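Local coordinates for protein glutaredoxin (Populus tremula x Populus tremuloides, PDB 2E7P) that binds a glutathione-ligated [2Fe-2S] cluster and probably reduces low-molecular-weight and protein disulfides with electrons from glutathione, at residues 15-18 / 24-27; 75-78 / 83-86. All coordinates share one frame; numbering follows the deposited sequence.

Contact 1. Residues 15-18 / 24-27; sequences ELAS and VFSK. With GSH (glutathione), chain H.
F25 drives the far end of its ring against L16 and A17, in the C-terminal part of helix 3-18. L16 presents CB, which approaches CZ of F25 obliquely at 3.7 Å, while its CD1 lies a little farther out beside CE1. A17 comes at the rim of the same ring, its CB in the ring plane and 3.9 Å from CE2 of F25. A methyl suits this place because it is small enough to let the helix backbone come close as well: A17 N lies 3.8 Å from F25 CZ, near the ring plane. F25 spans the gap between strand and helix because its CG stands anti to the carbonyl carbon (chi1 -60°), and a long, flat side chain can reach where the backbones stay 8.0 Å apart at their nearest CA atoms, those of A17 and V24. L61, L65 and W68 of helix 58-69 enclose this apolar patch further.

The polar interaction belongs to the other end of 24-27. K27 bends at chi2 and chi4 and brings NZ to 2.7 Å from O32 of glutathione, a hydrogen bond to its glycyl carboxylate; Q62 adds a weak bond to the same NZ. The chemistry thus divides along one short segment: an aromatic anchors the strand to the helix by dispersion and burial, and two residues later a long cation probably offsets the charge of the glycyl carboxylate.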
loop_
_atom_site.group_PDB
_atom_site.type_symbol
_atom_site.label_atom_id
_atom_site.label_comp_id
_atom_site.label_asym_id
_atom_site.label_seq_id
_atom_site.Cartn_x
_atom_site.Cartn_y
_atom_site.Cartn_z
ATOM N N GLU C 15 -24.097 2.551 -4.380
ATOM C CA GLU C 15 -24.477 3.850 -3.866
ATOM C C GLU C 15 -23.233 4.681 -3.585
ATOM O O GLU C 15 -23.127 5.824 -4.032
ATOM C CB GLU C 15 -25.255 3.701 -2.566
ATOM C CG GLU C 15 -26.700 3.227 -2.724
ATOM C CD GLU C 15 -27.425 3.186 -1.385
ATOM O OE1 GLU C 15 -27.663 4.297 -0.821
ATOM O OE2 GLU C 15 -27.744 2.058 -0.900
ATOM N N LEU C 16 -22.321 4.107 -2.811
ATOM C CA LEU C 16 -21.033 4.725 -2.519
ATOM C C LEU C 16 -20.345 5.192 -3.792
ATOM O O LEU C 16 -19.904 6.323 -3.861
ATOM C CB LEU C 16 -20.128 3.773 -1.738
ATOM C CG LEU C 16 -20.532 3.566 -0.289
ATOM C CD1 LEU C 16 -19.672 2.470 0.347
ATOM C CD2 LEU C 16 -20.475 4.876 0.557
ATOM N N ALA C 17 -20.323 4.331 -4.806
ATOM C CA ALA C 17 -19.595 4.595 -6.065
ATOM C C ALA C 17 -20.100 5.814 -6.848
ATOM O O ALA C 17 -19.336 6.459 -7.603
ATOM C CB ALA C 17 -19.631 3.367 -6.945
ATOM N N SER C 18 -21.391 6.111 -6.671
ATOM C CA SER C 18 -22.023 7.269 -7.313
ATOM C C SER C 18 -22.251 8.403 -6.325
ATOM O O SER C 18 -22.801 9.432 -6.698
ATOM C CB SER C 18 -23.350 6.866 -7.941
ATOM O OG SER C 18 -23.123 6.088 -9.096
ATOM N N VAL C 24 -13.052 7.179 -4.659
ATOM C CA VAL C 24 -11.905 6.263 -4.610
ATOM C C VAL C 24 -12.115 5.248 -3.485
ATOM O O VAL C 24 -12.012 5.585 -2.328
ATOM C CB VAL C 24 -10.570 7.027 -4.383
ATOM C CG1 VAL C 24 -9.399 6.069 -4.361
ATOM C CG2 VAL C 24 -10.332 8.060 -5.502
ATOM N N PHE C 25 -12.400 4.002 -3.831
ATOM C CA PHE C 25 -12.275 2.900 -2.859
ATOM C C PHE C 25 -10.793 2.571 -2.619
ATOM O O PHE C 25 -10.026 2.378 -3.545
ATOM C CB PHE C 25 -13.088 1.663 -3.295
ATOM C CG PHE C 25 -14.573 1.931 -3.433
ATOM C CD1 PHE C 25 -15.433 1.769 -2.355
ATOM C CD2 PHE C 25 -15.104 2.317 -4.652
ATOM C CE1 PHE C 25 -16.799 1.969 -2.485
ATOM C CE2 PHE C 25 -16.466 2.559 -4.789
ATOM C CZ PHE C 25 -17.314 2.375 -3.694
ATOM N N SER C 26 -10.414 2.521 -1.347
ATOM C CA SER C 26 -9.035 2.630 -0.920
ATOM C C SER C 26 -8.791 1.780 0.348
ATOM O O SER C 26 -9.726 1.269 0.949
ATOM C CB SER C 26 -8.745 4.121 -0.652
ATOM O OG SER C 26 -7.457 4.336 -0.135
ATOM N N LYS C 27 -7.521 1.578 0.687
ATOM C CA LYS C 27 -7.093 1.037 1.966
ATOM C C LYS C 27 -6.064 2.052 2.473
ATOM O O LYS C 27 -5.283 2.616 1.681
ATOM C CB LYS C 27 -6.424 -0.339 1.818
ATOM C CG LYS C 27 -7.320 -1.524 1.380
ATOM C CD LYS C 27 -8.104 -2.127 2.501
ATOM C CE LYS C 27 -9.102 -3.159 1.961
ATOM N NZ LYS C 27 -8.565 -4.572 1.926
HETATM N N1 GSH H . -2.952 -3.097 -11.013
HETATM C CA1 GSH H . -3.670 -2.666 -9.810
HETATM C C1 GSH H . -3.815 -1.172 -9.868
HETATM O O11 GSH H . -4.612 -0.543 -9.114
HETATM O O12 GSH H . -3.118 -0.592 -10.730
HETATM C CB1 GSH H . -2.929 -3.169 -8.560
HETATM C CG1 GSH H . -3.691 -2.884 -7.245
HETATM C CD1 GSH H . -3.194 -3.738 -6.110
HETATM O OE1 GSH H . -2.352 -4.609 -6.277
HETATM N N2 GSH H . -3.781 -3.550 -4.934
HETATM C CA2 GSH H . -3.413 -4.351 -3.760
HETATM C C2 GSH H . -4.694 -4.866 -3.139
HETATM O O2 GSH H . -5.791 -4.293 -3.298
HETATM C CB2 GSH H . -2.626 -3.464 -2.742
HETATM S SG2 GSH H . -1.054 -2.550 -3.040
HETATM N N3 GSH H . -4.635 -5.976 -2.397
HETATM C CA3 GSH H . -5.799 -6.505 -1.745
HETATM C C3 GSH H . -6.194 -5.533 -0.639
HETATM O O31 GSH H . -5.346 -4.806 -0.065
HETATM O O32 GSH H . -7.388 -5.498 -0.312
#

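Contact 2. Residues 75-78 / 83-86; sequences PNVF and QIGG. With GSH (glutathione), chain H.
V77 and F78 of one strand pair with Q83, I84 and G85 of the next in the antiparallel beta hairpin of this thioredoxin fold. The pairing contains a classic beta bulge, I84 and G85 both standing opposite V77. V77 N donates to G85 O at 2.9 Å and I84 N to V77 O at 2.8 Å, both bonds fairly straight (157°). Glycine suits G85, where the backbone angles would drive a CB against the carbonyl oxygen of I84.

Q83 can be followed outward from CB, which starts on the same face as the F78 side chain and lies 4.3 Å from F78 CE1. Its CG, set anti to the carbonyl carbon (chi1 -67°), makes the close contact, 3.3 Å from F78 CE1. Beyond CG the extended chain draws off, CD lying 4.3 Å from F78 CE1 and the amide plane turned 62° from the ring. Q83 also touches T69 and W68, whose ring meets that of F78; its aliphatic stem suits a place beside aromatics. With an alanine in place of F78, the CG of Q83 would probably lose its apolar neighbour and a gap would open beside W68.

At the other end, P75, the cis-proline characteristic of the thioredoxin fold, and G86 line the glutathione pocket. A CB on G86 would collide with O11 of glutathione, so glycine suits this place; G86 CA makes a CA-H...O contact of 3.3 Å with P75 O.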
loop_
_atom_site.group_PDB
_atom_site.type_symbol
_atom_site.label_atom_id
_atom_site.label_comp_id
_atom_site.label_asym_id
_atom_site.label_seq_id
_atom_site.Cartn_x
_atom_site.Cartn_y
_atom_site.Cartn_z
ATOM N N PRO C 75 -6.475 0.802 -5.493
ATOM C CA PRO C 75 -7.655 1.663 -5.512
ATOM C C PRO C 75 -8.646 1.245 -6.612
ATOM O O PRO C 75 -8.265 0.665 -7.637
ATOM C CB PRO C 75 -7.088 3.047 -5.761
ATOM C CG PRO C 75 -5.745 2.739 -6.649
ATOM C CD PRO C 75 -5.268 1.428 -6.102
ATOM N N ASN C 76 -9.908 1.529 -6.375
ATOM C CA ASN C 76 -10.944 1.299 -7.375
ATOM C C ASN C 76 -11.610 2.649 -7.573
ATOM O O ASN C 76 -12.230 3.180 -6.659
ATOM C CB ASN C 76 -11.918 0.220 -6.888
ATOM C CG ASN C 76 -12.762 -0.353 -8.011
ATOM O OD1 ASN C 76 -13.016 0.314 -9.014
ATOM N ND2 ASN C 76 -13.157 -1.620 -7.867
ATOM N N VAL C 77 -11.404 3.239 -8.755
ATOM C CA VAL C 77 -11.752 4.635 -8.989
ATOM C C VAL C 77 -12.978 4.803 -9.894
ATOM O O VAL C 77 -13.064 4.211 -10.967
ATOM C CB VAL C 77 -10.568 5.401 -9.646
ATOM C CG1 VAL C 77 -10.932 6.868 -9.854
ATOM C CG2 VAL C 77 -9.257 5.258 -8.805
ATOM N N PHE C 78 -13.887 5.650 -9.456
ATOM C CA PHE C 78 -15.076 6.030 -10.207
ATOM C C PHE C 78 -15.063 7.523 -10.419
ATOM O O PHE C 78 -14.787 8.304 -9.475
ATOM C CB PHE C 78 -16.327 5.696 -9.393
ATOM C CG PHE C 78 -16.640 4.237 -9.346
ATOM C CD1 PHE C 78 -17.609 3.700 -10.198
ATOM C CD2 PHE C 78 -15.972 3.398 -8.465
ATOM C CE1 PHE C 78 -17.910 2.316 -10.165
ATOM C CE2 PHE C 78 -16.253 2.023 -8.416
ATOM C CZ PHE C 78 -17.229 1.480 -9.259
ATOM N N GLN C 83 -16.947 3.472 -13.914
ATOM C CA GLN C 83 -15.737 2.751 -13.552
ATOM C C GLN C 83 -14.552 3.241 -14.355
ATOM O O GLN C 83 -14.563 3.190 -15.592
ATOM C CB GLN C 83 -15.914 1.252 -13.781
ATOM C CG GLN C 83 -16.942 0.658 -12.837
ATOM C CD GLN C 83 -17.515 -0.652 -13.305
ATOM O OE1 GLN C 83 -18.738 -0.884 -13.211
ATOM N NE2 GLN C 83 -16.651 -1.531 -13.813
ATOM N N ILE C 84 -13.529 3.722 -13.653
ATOM C CA ILE C 84 -12.324 4.167 -14.322
ATOM C C ILE C 84 -11.295 3.041 -14.363
ATOM O O ILE C 84 -10.909 2.595 -15.444
ATOM C CB ILE C 84 -11.787 5.503 -13.717
ATOM C CG1 ILE C 84 -12.847 6.625 -13.832
ATOM C CG2 ILE C 84 -10.426 5.913 -14.329
ATOM C CD1 ILE C 84 -13.498 6.875 -15.278
ATOM N N GLY C 85 -10.870 2.571 -13.186
ATOM C CA GLY C 85 -9.914 1.505 -13.088
ATOM C C GLY C 85 -9.142 1.687 -11.791
ATOM O O GLY C 85 -9.669 2.191 -10.803
ATOM N N GLY C 86 -7.885 1.281 -11.808
ATOM C CA GLY C 86 -7.041 1.308 -10.635
ATOM C C GLY C 86 -5.976 2.374 -10.739
ATOM O O GLY C 86 -6.159 3.375 -11.435
HETATM N N1 GSH H . -2.952 -3.097 -11.013
HETATM C CA1 GSH H . -3.670 -2.666 -9.810
HETATM C C1 GSH H . -3.815 -1.172 -9.868
HETATM O O11 GSH H . -4.612 -0.543 -9.114
HETATM O O12 GSH H . -3.118 -0.592 -10.730
HETATM C CB1 GSH H . -2.929 -3.169 -8.560
HETATM C CG1 GSH H . -3.691 -2.884 -7.245
HETATM C CD1 GSH H . -3.194 -3.738 -6.110
HETATM O OE1 GSH H . -2.352 -4.609 -6.277
HETATM N N2 GSH H . -3.781 -3.550 -4.934
HETATM C CA2 GSH H . -3.413 -4.351 -3.760
HETATM C C2 GSH H . -4.694 -4.866 -3.139
HETATM O O2 GSH H . -5.791 -4.293 -3.298
HETATM C CB2 GSH H . -2.626 -3.464 -2.742
HETATM S SG2 GSH H . -1.054 -2.550 -3.040
HETATM N N3 GSH H . -4.635 -5.976 -2.397
HETATM C CA3 GSH H . -5.799 -6.505 -1.745
HETATM C C3 GSH H . -6.194 -5.533 -0.639
HETATM O O31 GSH H . -5.346 -4.806 -0.065
HETATM O O32 GSH H . -7.388 -5.498 -0.312
#

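In the fold
Contact 1 closes before contact 2 opens along the chain, yet their centres are only about 9 Å apart, both reaching one mixed sheet in which strands 22-26 and 76-79 are antiparallel neighbours. A probable hydrogen bond from F25 N to N76 O ties the two directly, and the rings of F25 and F78 touch on the side where helix 58-69 packs. Contact 1 fastens helix 3-18 to an inner strand; contact 2 closes the hairpin that adds the edge strand 82-85. Both reach the same glutathione, at its glycyl end through 24-27 and at its glutamyl end through P75 and G86, so this thioredoxin-fold sheet helps to shape the pocket for the ligand of the iron-sulfur cluster.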